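Local atomic coordinates of extracellular solute-binding protein family 5 (Brucella melitensis, PDB entry 4ONY), a protein that probably binds peptides or related solutes in the periplasm and delivers them to an ABC transporter for uptake. Residues 12-17 with 106-111; 22-27 with 93-98; 438-443 with 465-470. All coordinates share one frame; numbering follows the deposited sequence.

Interaction 1: 12-17 with 106-111; sequences ETAPDY and VAIDPE
The antiparallel pairing of the chain's N-terminal strand 18-20 with strand 97-108 is approached here by the residues that lead into it, and Asp16 makes the junction with Val106. The amide of Val106 donates to the carbonyl of Asp16, with Val106 N 2.9 Å from Asp16 O and an N-H...O angle of 154°. In the other direction the approach is made by carbon and not by nitrogen: the CA of Asp16 lies 3.3 Å from Val106 O, a CA-H...O contact, and its CB sits 3.7 Å from that same oxygen. Both carbonyl groups are thus engaged although a single conventional bond crosses. This irregularity is consistent with the backbone of Asp16 and Tyr17, whose psi values near 0° depart from the extended form of a strand. In the six-stranded sheet strand 97-108 also pairs with strand 114-119, against which Val106 packs through Val115 and Phe117. Only one branch of Val106 serves the N-terminal segment. Its CG1 stands between the backbone N and the carbonyl carbon (chi1 66°), and this brings the methyl alongside the Asp16 peptide, 3.7 Å from Asp16 O and 4.4 Å from Tyr17 N. Two residues further along each segment, in opposite directions, lies a looser apolar touch: Ala14 CB faces Ile108 CG2 at 4.4 Å. The carboxylate of Asp16 leads away from the strand, with OD1 at the edge of the Tyr17 ring and in its plane, and OD2 in a long, weak ion pair with Lys105. The CB of Tyr17 points away from strand 97-108, and its hydroxyl is hydrogen-bonded to the carbonyl of Leu27.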
loop_
_atom_site.group_PDB
_atom_site.type_symbol
_atom_site.label_atom_id
_atom_site.label_comp_id
_atom_site.label_asym_id
_atom_site.label_seq_id
_atom_site.Cartn_x
_atom_site.Cartn_y
_atom_site.Cartn_z
ATOM N N GLU A 12 27.341 19.007 0.304
ATOM C CA GLU A 12 27.817 19.308 -1.088
ATOM C C GLU A 12 27.205 18.336 -2.108
ATOM O O GLU A 12 26.940 18.697 -3.263
ATOM C CB GLU A 12 29.356 19.258 -1.162
ATOM N N THR A 13 27.014 17.097 -1.684
ATOM C CA THR A 13 26.484 16.083 -2.567
ATOM C C THR A 13 24.957 16.103 -2.601
ATOM O O THR A 13 24.382 15.443 -3.487
ATOM C CB THR A 13 26.949 14.654 -2.183
ATOM O OG1 THR A 13 26.426 14.321 -0.895
ATOM C CG2 THR A 13 28.458 14.548 -2.159
ATOM N N ALA A 14 24.316 16.831 -1.668
ATOM C CA ALA A 14 22.847 16.775 -1.498
ATOM C C ALA A 14 22.138 17.777 -2.394
ATOM O O ALA A 14 22.482 18.927 -2.395
ATOM C CB ALA A 14 22.440 17.033 -0.045
ATOM N N PRO A 15 21.137 17.339 -3.145
ATOM C CA PRO A 15 20.413 18.315 -3.983
ATOM C C PRO A 15 19.579 19.243 -3.111
ATOM O O PRO A 15 19.186 18.848 -2.002
ATOM C CB PRO A 15 19.549 17.434 -4.867
ATOM C CG PRO A 15 19.323 16.176 -4.058
ATOM C CD PRO A 15 20.561 15.984 -3.233
ATOM N N ASP A 16 19.315 20.463 -3.594
ATOM C CA ASP A 16 18.499 21.401 -2.831
ATOM C C ASP A 16 17.010 21.385 -3.226
ATOM O O ASP A 16 16.221 22.119 -2.649
ATOM C CB ASP A 16 19.085 22.830 -2.893
ATOM C CG ASP A 16 18.908 23.480 -4.265
ATOM O OD1 ASP A 16 18.343 22.848 -5.167
ATOM O OD2 ASP A 16 19.351 24.627 -4.443
ATOM N N TYR A 17 16.651 20.589 -4.213
ATOM C CA TYR A 17 15.343 20.619 -4.840
ATOM C C TYR A 17 14.642 19.254 -4.702
ATOM O O TYR A 17 13.536 19.038 -5.256
ATOM C CB TYR A 17 15.486 20.932 -6.337
ATOM C CG TYR A 17 16.223 19.840 -7.120
ATOM C CD1 TYR A 17 17.628 19.795 -7.173
ATOM C CD2 TYR A 17 15.526 18.875 -7.794
ATOM C CE1 TYR A 17 18.301 18.790 -7.897
ATOM C CE2 TYR A 17 16.180 17.876 -8.496
ATOM C CZ TYR A 17 17.568 17.816 -8.552
ATOM O OH TYR A 17 18.175 16.778 -9.265
ATOM N N VAL A 106 15.502 22.605 0.141
ATOM C CA VAL A 106 15.762 21.744 1.253
ATOM C C VAL A 106 17.258 21.586 1.412
ATOM O O VAL A 106 17.991 21.498 0.427
ATOM C CB VAL A 106 15.075 20.375 1.083
ATOM C CG1 VAL A 106 15.632 19.572 -0.082
ATOM C CG2 VAL A 106 15.199 19.564 2.348
ATOM N N ALA A 107 17.719 21.614 2.650
ATOM C CA ALA A 107 19.093 21.223 2.992
ATOM C C ALA A 107 19.019 20.208 4.119
ATOM O O ALA A 107 18.077 20.215 4.920
ATOM C CB ALA A 107 19.906 22.441 3.405
ATOM N N ILE A 108 19.962 19.277 4.148
ATOM C CA ILE A 108 19.872 18.168 5.088
ATOM C C ILE A 108 21.262 17.666 5.495
ATOM O O ILE A 108 22.180 17.662 4.693
ATOM C CB ILE A 108 19.020 17.015 4.514
ATOM C CG1 ILE A 108 18.696 15.986 5.609
ATOM C CG2 ILE A 108 19.705 16.333 3.335
ATOM C CD1 ILE A 108 17.630 14.986 5.199
ATOM N N ASP A 109 21.391 17.258 6.744
ATOM C CA ASP A 109 22.593 16.631 7.289
ATOM C C ASP A 109 22.848 15.283 6.608
ATOM O O ASP A 109 21.935 14.476 6.503
ATOM C CB ASP A 109 22.341 16.418 8.792
ATOM C CG ASP A 109 23.539 15.860 9.519
ATOM O OD1 ASP A 109 24.668 16.335 9.292
ATOM O OD2 ASP A 109 23.369 14.882 10.269
ATOM N N PRO A 110 24.082 15.010 6.172
ATOM C CA PRO A 110 24.382 13.643 5.660
ATOM C C PRO A 110 23.938 12.532 6.609
ATOM O O PRO A 110 23.435 11.527 6.176
ATOM C CB PRO A 110 25.923 13.648 5.515
ATOM C CG PRO A 110 26.286 15.086 5.357
ATOM C CD PRO A 110 25.281 15.875 6.148
ATOM N N GLU A 111 24.126 12.738 7.913
ATOM C CA GLU A 111 23.704 11.761 8.920
ATOM C C GLU A 111 22.251 11.944 9.344
ATOM O O GLU A 111 21.802 11.280 10.247
ATOM C CB GLU A 111 24.651 11.792 10.126
ATOM C CG GLU A 111 26.043 11.195 9.836
ATOM C CD GLU A 111 25.978 9.754 9.309
ATOM O OE1 GLU A 111 25.444 8.860 9.988
ATOM O OE2 GLU A 111 26.438 9.499 8.185
#

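Interaction 2: 22-27 with 93-98; sequences HGDVAL and DEPFTL
Glu94 and Ala26 form the tight end of this contact, where the CB of Ala26 presses to 3.4 Å from the carboxylate carbon CD of Glu94. The amide of Ala26 reaches Glu94 OE1 at 3.1 Å, nearly straight at 162° but coming in 51° out of the carboxylate plane. Extended beyond CG, the Glu94 side chain carries its other oxygen, OE2, to the hydroxyl of Tyr99, which also bonds the amide of Leu27. Thr97 adds a hydroxyl whose single proton could go to either of two acceptors: Thr97 OG1 is 2.8 Å from Glu94 OE1 and 3.0 Å from Asp24 O. In the fold, a loop after strand 18-20 is thereby held against the turn that opens strand 97-108, next to the backbone pairing of Phe96 with Met21. The Asp24 side is looser and wet. One water joins OD1 to the amide of His22 and the carbonyl of Phe96, and another joins OD2 to the amide of Phe96 and Thr97 OG1. A third lies between the two acids, with Asp24 OD2 and Glu94 OE1 4.8 Å apart, which might raise the proton affinity of one of them, although Arg537 of helix 537-553 also touches Asp24.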
loop_
_atom_site.group_PDB
_atom_site.type_symbol
_atom_site.label_atom_id
_atom_site.label_comp_id
_atom_site.label_asym_id
_atom_site.label_seq_id
_atom_site.Cartn_x
_atom_site.Cartn_y
_atom_site.Cartn_z
ATOM N N HIS A 22 16.876 6.885 -0.266
ATOM C CA HIS A 22 18.159 6.223 -0.504
ATOM C C HIS A 22 19.098 6.948 -1.483
ATOM O O HIS A 22 20.071 6.359 -1.972
ATOM C CB HIS A 22 17.926 4.788 -0.936
ATOM C CG HIS A 22 17.318 3.945 0.147
ATOM N ND1 HIS A 22 16.058 3.416 0.039
ATOM C CD2 HIS A 22 17.757 3.616 1.391
ATOM C CE1 HIS A 22 15.750 2.768 1.144
ATOM N NE2 HIS A 22 16.758 2.874 1.985
ATOM N N GLY A 23 18.860 8.236 -1.733
ATOM C CA GLY A 23 19.821 9.044 -2.471
ATOM C C GLY A 23 19.570 9.062 -3.958
ATOM O O GLY A 23 20.110 9.918 -4.628
ATOM N N ASP A 24 18.716 8.185 -4.477
ATOM C CA ASP A 24 18.440 8.121 -5.929
ATOM C C ASP A 24 17.405 9.201 -6.344
ATOM O O ASP A 24 16.258 9.169 -5.914
ATOM C CB ASP A 24 17.945 6.716 -6.320
ATOM C CG ASP A 24 16.733 6.255 -5.480
ATOM O OD1 ASP A 24 16.820 6.296 -4.233
ATOM O OD2 ASP A 24 15.692 5.857 -6.077
ATOM N N VAL A 25 17.826 10.152 -7.170
ATOM C CA VAL A 25 16.978 11.250 -7.638
ATOM C C VAL A 25 16.958 11.218 -9.150
ATOM O O VAL A 25 17.928 11.549 -9.804
ATOM C CB VAL A 25 17.503 12.592 -7.130
ATOM C CG1 VAL A 25 16.667 13.771 -7.684
ATOM C CG2 VAL A 25 17.444 12.621 -5.592
ATOM N N ALA A 26 15.819 10.842 -9.712
ATOM C CA ALA A 26 15.704 10.673 -11.141
ATOM C C ALA A 26 15.724 11.993 -11.923
ATOM O O ALA A 26 16.202 12.022 -13.041
ATOM C CB ALA A 26 14.419 9.881 -11.470
ATOM N N LEU A 27 15.186 13.076 -11.360
ATOM C CA LEU A 27 15.017 14.310 -12.149
ATOM C C LEU A 27 16.126 15.276 -11.847
ATOM O O LEU A 27 16.481 15.441 -10.705
ATOM C CB LEU A 27 13.677 14.951 -11.812
ATOM C CG LEU A 27 12.417 14.102 -12.005
ATOM C CD1 LEU A 27 11.133 14.892 -11.673
ATOM C CD2 LEU A 27 12.340 13.578 -13.433
ATOM N N ASP A 93 6.728 8.222 -9.813
ATOM C CA ASP A 93 7.528 7.470 -10.742
ATOM C C ASP A 93 8.834 7.001 -10.153
ATOM O O ASP A 93 9.678 6.511 -10.896
ATOM C CB ASP A 93 7.820 8.312 -11.995
ATOM C CG ASP A 93 8.218 7.474 -13.198
ATOM O OD1 ASP A 93 7.762 6.345 -13.361
ATOM O OD2 ASP A 93 8.982 7.984 -14.039
ATOM N N GLU A 94 9.037 7.180 -8.866
ATOM C CA GLU A 94 10.254 6.739 -8.183
ATOM C C GLU A 94 9.898 5.998 -6.900
ATOM O O GLU A 94 8.842 6.215 -6.368
ATOM C CB GLU A 94 11.162 7.944 -7.826
ATOM C CG GLU A 94 11.562 8.755 -9.038
ATOM C CD GLU A 94 12.464 9.941 -8.696
ATOM O OE1 GLU A 94 13.527 9.693 -8.044
ATOM O OE2 GLU A 94 12.086 11.088 -9.117
ATOM N N PRO A 95 10.795 5.134 -6.401
ATOM C CA PRO A 95 10.476 4.428 -5.169
ATOM C C PRO A 95 10.118 5.341 -3.966
ATOM O O PRO A 95 9.065 5.144 -3.340
ATOM C CB PRO A 95 11.750 3.626 -4.881
ATOM C CG PRO A 95 12.356 3.388 -6.253
ATOM C CD PRO A 95 12.079 4.686 -6.985
ATOM N N PHE A 96 10.970 6.316 -3.675
ATOM C CA PHE A 96 10.731 7.220 -2.558
ATOM C C PHE A 96 11.591 8.484 -2.710
ATOM O O PHE A 96 12.627 8.648 -2.041
ATOM C CB PHE A 96 11.050 6.504 -1.236
ATOM C CG PHE A 96 10.447 7.145 0.005
ATOM C CD1 PHE A 96 9.753 8.375 -0.029
ATOM C CD2 PHE A 96 10.545 6.490 1.238
ATOM C CE1 PHE A 96 9.205 8.915 1.160
ATOM C CE2 PHE A 96 9.991 7.032 2.392
ATOM C CZ PHE A 96 9.312 8.222 2.346
ATOM N N THR A 97 11.123 9.378 -3.575
ATOM C CA THR A 97 11.739 10.684 -3.792
ATOM C C THR A 97 10.675 11.788 -3.717
ATOM O O THR A 97 9.599 11.669 -4.297
ATOM C CB THR A 97 12.425 10.758 -5.140
ATOM O OG1 THR A 97 13.413 9.715 -5.241
ATOM C CG2 THR A 97 13.129 12.144 -5.323
ATOM N N LEU A 98 11.018 12.846 -2.996
ATOM C CA LEU A 98 10.207 14.055 -2.849
ATOM C C LEU A 98 10.820 15.232 -3.589
ATOM O O LEU A 98 12.049 15.379 -3.603
ATOM C CB LEU A 98 10.143 14.412 -1.376
ATOM C CG LEU A 98 9.702 13.290 -0.398
ATOM C CD1 LEU A 98 9.788 13.763 1.034
ATOM C CD2 LEU A 98 8.279 12.875 -0.711
HETATM O O HOH W 1 14.759 6.446 -2.343
HETATM O O HOH W 2 14.849 7.320 -8.311
HETATM O O HOH W 3 13.327 6.930 -4.924
#

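Interaction 3: 438-443 with 465-470; sequences IMTRSP and IHTVDD
With OG1 of Thr440 lodged between its backbone N and carbonyl carbon (chi1 51°), and OG1 of Thr467 anti to its own carbonyl carbon (chi1 -76°), the two threonines turn their hydroxyls toward each other. Thr440 OG1 and Thr467 OG1 meet at 2.7 Å in a hydrogen bond that either may donate, while the side chains cross at about a right angle. The other branch of Thr440, CG2, leans on CG2 of Ile465 at 4.0 Å. The backbones that carry these groups pair in regular parallel fashion. His466 bonds to the residues on either side of its partner Met439: its N is 2.9 Å from Ile438 O and its O is 3.0 Å from Thr440 N. Val468 N then continues the series to Thr440 O. On the face that carries Met439 and His466, Met439 CG touches CG2 of Val468 at 3.9 Å. Past the strand ends, Arg441 and Asp470 lie side by side in a salt bridge of 3.1 Å from Arg441 NH1 to Asp470 OD1, the carboxylate oxygen at the guanidinium edge and the two planes 27° apart. Arg441 NH1 is also hydrogen-bonded to Gln474 OE1 of helix 470-478. The two strands are the parallel pair of a beta-alpha-beta unit. Its connecting helix 443-458 packs on the Thr440 and Ile465 face, helix 470-478 packs on the Met439 face, and strand 484-489 flanks strand 435-440 on the side away from the outermost strand 462-467.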
loop_
_atom_site.group_PDB
_atom_site.type_symbol
_atom_site.label_atom_id
_atom_site.label_comp_id
_atom_site.label_asym_id
_atom_site.label_seq_id
_atom_site.Cartn_x
_atom_site.Cartn_y
_atom_site.Cartn_z
ATOM N N ILE A 438 -9.558 -23.980 8.997
ATOM C CA ILE A 438 -9.369 -22.680 8.343
ATOM C C ILE A 438 -10.487 -21.725 8.798
ATOM O O ILE A 438 -11.684 -21.981 8.514
ATOM C CB ILE A 438 -9.375 -22.787 6.817
ATOM C CG1 ILE A 438 -8.289 -23.771 6.341
ATOM C CG2 ILE A 438 -9.123 -21.418 6.200
ATOM C CD1 ILE A 438 -8.295 -24.025 4.846
ATOM N N MET A 439 -10.117 -20.663 9.516
ATOM C CA MET A 439 -11.076 -19.663 9.957
ATOM C C MET A 439 -11.221 -18.636 8.825
ATOM O O MET A 439 -10.220 -17.973 8.403
ATOM C CB MET A 439 -10.629 -18.979 11.241
ATOM C CG MET A 439 -11.655 -17.981 11.810
ATOM S SD MET A 439 -11.250 -17.258 13.442
ATOM C CE MET A 439 -9.729 -16.297 13.021
ATOM N N THR A 440 -12.451 -18.487 8.346
ATOM C CA THR A 440 -12.746 -17.584 7.221
ATOM C C THR A 440 -13.690 -16.457 7.609
ATOM O O THR A 440 -14.501 -16.612 8.529
ATOM C CB THR A 440 -13.411 -18.344 6.095
ATOM O OG1 THR A 440 -14.509 -19.084 6.607
ATOM C CG2 THR A 440 -12.445 -19.275 5.477
ATOM N N ARG A 441 -13.597 -15.315 6.932
ATOM C CA ARG A 441 -14.478 -14.171 7.330
ATOM C C ARG A 441 -15.626 -13.872 6.404
ATOM O O ARG A 441 -16.405 -12.979 6.726
ATOM C CB ARG A 441 -13.767 -12.835 7.524
ATOM C CG ARG A 441 -12.326 -12.712 7.194
ATOM C CD ARG A 441 -12.031 -11.241 6.909
ATOM N NE ARG A 441 -10.709 -10.815 7.391
ATOM C CZ ARG A 441 -10.478 -9.950 8.397
ATOM N NH1 ARG A 441 -11.466 -9.358 9.100
ATOM N NH2 ARG A 441 -9.221 -9.665 8.708
ATOM N N SER A 442 -15.699 -14.525 5.245
ATOM C CA SER A 442 -16.634 -14.115 4.181
ATOM C C SER A 442 -16.865 -15.230 3.180
ATOM O O SER A 442 -16.086 -16.188 3.125
ATOM C CB SER A 442 -16.122 -12.927 3.390
ATOM O OG SER A 442 -15.055 -13.326 2.525
ATOM N N PRO A 443 -17.938 -15.095 2.372
ATOM C CA PRO A 443 -18.201 -16.130 1.381
ATOM C C PRO A 443 -17.106 -16.244 0.332
ATOM O O PRO A 443 -16.793 -17.347 -0.066
ATOM C CB PRO A 443 -19.536 -15.703 0.781
ATOM C CG PRO A 443 -20.223 -15.007 1.931
ATOM C CD PRO A 443 -19.107 -14.204 2.542
ATOM N N ILE A 465 -13.748 -25.865 7.708
ATOM C CA ILE A 465 -13.847 -24.461 7.363
ATOM C C ILE A 465 -14.856 -23.839 8.288
ATOM O O ILE A 465 -16.002 -24.252 8.319
ATOM C CB ILE A 465 -14.215 -24.264 5.889
ATOM C CG1 ILE A 465 -13.074 -24.825 5.016
ATOM C CG2 ILE A 465 -14.386 -22.784 5.582
ATOM C CD1 ILE A 465 -13.452 -25.044 3.586
ATOM N N HIS A 466 -14.451 -22.839 9.049
ATOM C CA HIS A 466 -15.327 -22.264 10.041
ATOM C C HIS A 466 -15.439 -20.754 9.801
ATOM O O HIS A 466 -14.444 -20.033 9.966
ATOM C CB HIS A 466 -14.684 -22.554 11.393
ATOM C CG HIS A 466 -15.526 -22.134 12.553
ATOM N ND1 HIS A 466 -15.103 -21.208 13.487
ATOM C CD2 HIS A 466 -16.788 -22.463 12.897
ATOM C CE1 HIS A 466 -16.071 -20.985 14.355
ATOM N NE2 HIS A 466 -17.095 -21.747 14.028
ATOM N N THR A 467 -16.596 -20.280 9.362
ATOM C CA THR A 467 -16.794 -18.847 9.149
ATOM C C THR A 467 -17.228 -18.159 10.436
ATOM O O THR A 467 -18.120 -18.634 11.125
ATOM C CB THR A 467 -17.794 -18.511 8.027
ATOM O OG1 THR A 467 -17.153 -18.731 6.783
ATOM C CG2 THR A 467 -18.158 -16.977 8.019
ATOM N N VAL A 468 -16.562 -17.055 10.753
ATOM C CA VAL A 468 -16.763 -16.308 11.991
ATOM C C VAL A 468 -17.035 -14.849 11.562
ATOM O O VAL A 468 -16.423 -14.342 10.624
ATOM C CB VAL A 468 -15.509 -16.459 12.888
ATOM C CG1 VAL A 468 -15.617 -15.695 14.201
ATOM C CG2 VAL A 468 -15.262 -17.923 13.222
ATOM N N ASP A 469 -17.975 -14.186 12.222
ATOM C CA ASP A 469 -18.287 -12.814 11.885
ATOM C C ASP A 469 -17.118 -11.913 12.263
ATOM O O ASP A 469 -16.256 -12.291 13.064
ATOM C CB ASP A 469 -19.548 -12.352 12.616
ATOM C CG ASP A 469 -20.814 -13.000 12.070
ATOM O OD1 ASP A 469 -20.918 -13.128 10.825
ATOM O OD2 ASP A 469 -21.697 -13.359 12.882
ATOM N N ASP A 470 -17.129 -10.705 11.709
ATOM C CA ASP A 470 -15.973 -9.827 11.803
ATOM C C ASP A 470 -15.449 -9.557 13.227
ATOM O O ASP A 470 -14.254 -9.656 13.473
ATOM C CB ASP A 470 -16.216 -8.505 11.085
ATOM C CG ASP A 470 -14.960 -7.642 11.050
ATOM O OD1 ASP A 470 -13.920 -8.093 10.494
ATOM O OD2 ASP A 470 -14.970 -6.551 11.672
#

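Interactions 1 and 2 are neighbours on strand 97-108, their centres about 14 Å apart, and they touch through the hydroxyl of Tyr17 and the carbonyl of Leu27. Interaction 3 lies on the other side of the chain's centre, with its centre about 51 Å and 42 Å from theirs, and belongs to a different, mixed sheet. Chemistry follows place. The surface contact of 12-17 relies on one backbone bond and sparse methyl touches; the partly buried contact of 22-27 works through acidic side chains, a threonine and bridging waters; 438-443 with 465-470, also partly buried, combines repeated strand bonds with a salt bridge beyond the strand ends.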